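Rubisco operon transcriptional regulator (Synechocystis sp., PDB 5Y2W) is a LysR-type transcriptional repressor whose regulatory domain binds 2-phosphoglycolate, probably coupling the expression of its target genes to the cell's carbon and nitrogen status. Local coordinates at residues Ile64-Pro69 with Ile183-Tyr188. Numbering follows the deposited sequence.
Sequences IVSEPP and IKRRWY. With PGA (2-phosphoglycolic acid), chain B.
V65 and Y188 form an antiparallel hydrogen-bonded pair: V65 N donates to Y188 O at 3.1 Å, and Y188 N returns a shorter bond to V65 O at 2.6 Å. Past V65 the ladder gives way to a water, which donates to S66 O and accepts from R186 N.

V65 and Y188 point to the same face of the sheet, where V65 CG2 meets Y188 CB at 4.2 Å, the beta-branched valine suiting the strand, and P68 CD approaches the Y188 ring obliquely. The edge of that ring also lies against a carbonyl oxygen, S66 O.

Polar side chains gather where strand 62-65 ends and strand 186-192 begins. S66, small enough to pack against a guanidinium, lays its CB over one face of R185; its OG gives R186 O a weak bond, has a stronger partner in N82, and touches the W187 ring edge at CD1. With CG anti to its backbone N (chi1 178°) and the chain extended to NE, R185 carries its guanidinium across to S66 and the ligand, where NE and NH2 both donate to carboxylate oxygen O2 of 2-phosphoglycolate, NH2 at 2.5 Å. NH1 is tied through a second water to E67 OE1. A leucine in place of R185 has no N-H to offer, and would probably hold the ligand's carboxylate less firmly and leave the water on E67 without its second partner.

Such an anion site, at strand ends in the cleft between two subdomains, is characteristic of the periplasmic-binding-protein-like effector domain of LysR regulators.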
# COMPACT_ATOMS: atom_id res chain seq x y z
N ILE A 64 -8.29 13.39 -0.08
CA ILE A 64 -9.31 12.49 -0.59
C ILE A 64 -9.71 11.46 0.47
O ILE A 64 -8.89 10.66 1.01
CB ILE A 64 -8.82 11.87 -1.86
CG1 ILE A 64 -8.53 13.03 -2.82
CG2 ILE A 64 -9.84 10.85 -2.40
CD1 ILE A 64 -8.61 12.71 -4.30
N VAL A 65 -10.99 11.52 0.78
CA VAL A 65 -11.59 10.75 1.85
C VAL A 65 -12.95 10.22 1.37
O VAL A 65 -13.51 10.77 0.42
CB VAL A 65 -11.78 11.60 3.08
CG1 VAL A 65 -10.43 12.15 3.51
CG2 VAL A 65 -12.80 12.73 2.82
N SER A 66 -13.41 9.12 1.97
CA SER A 66 -14.79 8.65 1.84
C SER A 66 -15.75 9.08 2.97
O SER A 66 -16.94 9.24 2.76
CB SER A 66 -14.79 7.12 1.77
OG SER A 66 -14.13 6.72 0.62
N GLU A 67 -15.23 9.14 4.17
CA GLU A 67 -15.96 9.53 5.36
C GLU A 67 -15.23 10.76 5.94
O GLU A 67 -14.12 10.66 6.41
CB GLU A 67 -16.04 8.39 6.39
CG GLU A 67 -16.99 8.73 7.52
CD GLU A 67 -16.99 7.78 8.70
OE1 GLU A 67 -16.17 6.83 8.78
OE2 GLU A 67 -17.86 8.01 9.57
N PRO A 68 -15.85 11.93 5.85
CA PRO A 68 -15.37 13.19 6.44
C PRO A 68 -15.06 13.03 7.93
O PRO A 68 -15.91 12.50 8.66
CB PRO A 68 -16.58 14.13 6.31
CG PRO A 68 -17.30 13.61 5.12
CD PRO A 68 -17.10 12.11 5.11
N PRO A 69 -13.85 13.43 8.38
CA PRO A 69 -13.65 13.39 9.83
C PRO A 69 -14.63 14.27 10.59
O PRO A 69 -14.95 15.37 10.15
CB PRO A 69 -12.19 13.85 9.99
CG PRO A 69 -11.54 13.37 8.75
CD PRO A 69 -12.58 13.61 7.67
N ILE A 183 -21.35 -1.56 0.02
CA ILE A 183 -21.56 -0.50 0.96
C ILE A 183 -21.41 0.75 0.12
O ILE A 183 -20.36 0.96 -0.52
CB ILE A 183 -20.56 -0.50 2.10
CG1 ILE A 183 -20.74 -1.83 2.88
CG2 ILE A 183 -20.77 0.75 3.00
CD1 ILE A 183 -20.02 -1.91 4.21
N LYS A 184 -22.48 1.52 0.06
CA LYS A 184 -22.48 2.74 -0.80
C LYS A 184 -21.63 3.86 -0.15
O LYS A 184 -21.80 4.21 0.97
CB LYS A 184 -23.90 3.23 -1.02
CG LYS A 184 -24.71 2.34 -1.96
CD LYS A 184 -26.19 2.70 -1.91
CE LYS A 184 -27.07 1.61 -2.49
NZ LYS A 184 -27.10 0.41 -1.60
N ARG A 185 -20.65 4.35 -0.86
CA ARG A 185 -19.66 5.22 -0.24
C ARG A 185 -19.06 5.99 -1.39
O ARG A 185 -19.15 5.58 -2.54
CB ARG A 185 -18.70 4.31 0.49
CG ARG A 185 -17.52 4.87 1.20
CD ARG A 185 -16.73 3.67 1.75
NE ARG A 185 -15.50 3.99 2.49
CZ ARG A 185 -15.48 4.41 3.76
NH1 ARG A 185 -16.61 4.49 4.43
NH2 ARG A 185 -14.33 4.66 4.38
N ARG A 186 -18.45 7.11 -1.12
CA ARG A 186 -18.06 7.97 -2.24
C ARG A 186 -16.70 8.45 -1.89
O ARG A 186 -16.38 8.47 -0.72
CB ARG A 186 -19.06 9.13 -2.33
CG ARG A 186 -20.51 8.66 -2.54
CD ARG A 186 -21.51 9.75 -2.75
NE ARG A 186 -21.50 10.27 -4.13
CZ ARG A 186 -22.09 11.42 -4.53
NH1 ARG A 186 -22.71 12.24 -3.67
NH2 ARG A 186 -22.01 11.77 -5.81
N TRP A 187 -15.88 8.75 -2.90
CA TRP A 187 -14.69 9.54 -2.69
C TRP A 187 -15.01 11.05 -2.78
O TRP A 187 -15.63 11.51 -3.72
CB TRP A 187 -13.64 9.19 -3.76
CG TRP A 187 -12.88 7.92 -3.55
CD1 TRP A 187 -12.72 7.21 -2.40
CD2 TRP A 187 -12.14 7.24 -4.54
NE1 TRP A 187 -11.92 6.12 -2.62
CE2 TRP A 187 -11.55 6.12 -3.92
CE3 TRP A 187 -11.87 7.49 -5.90
CZ2 TRP A 187 -10.76 5.23 -4.61
CZ3 TRP A 187 -11.11 6.59 -6.58
CH2 TRP A 187 -10.52 5.48 -5.91
N TYR A 188 -14.50 11.79 -1.81
CA TYR A 188 -14.65 13.22 -1.76
C TYR A 188 -13.30 13.85 -1.84
O TYR A 188 -12.35 13.35 -1.26
CB TYR A 188 -15.25 13.65 -0.45
CG TYR A 188 -16.66 13.19 -0.18
CD1 TYR A 188 -17.76 13.84 -0.75
CD2 TYR A 188 -16.90 12.12 0.70
CE1 TYR A 188 -19.06 13.43 -0.46
CE2 TYR A 188 -18.17 11.71 0.98
CZ TYR A 188 -19.25 12.37 0.41
OH TYR A 188 -20.49 11.91 0.73
P PGA B . -9.22 3.33 4.69
O1P PGA B . -10.13 4.08 3.59
O2P PGA B . -7.84 3.27 4.11
O3P PGA B . -9.91 1.97 4.90
O4P PGA B . -9.16 4.29 5.82
C2 PGA B . -10.29 3.72 2.23
C1 PGA B . -11.74 3.81 1.77
O1 PGA B . -12.02 3.51 0.57
O2 PGA B . -12.60 4.17 2.61
O HOH W 1 -18.77 7.89 1.61
O HOH W 2 -15.84 4.67 7.08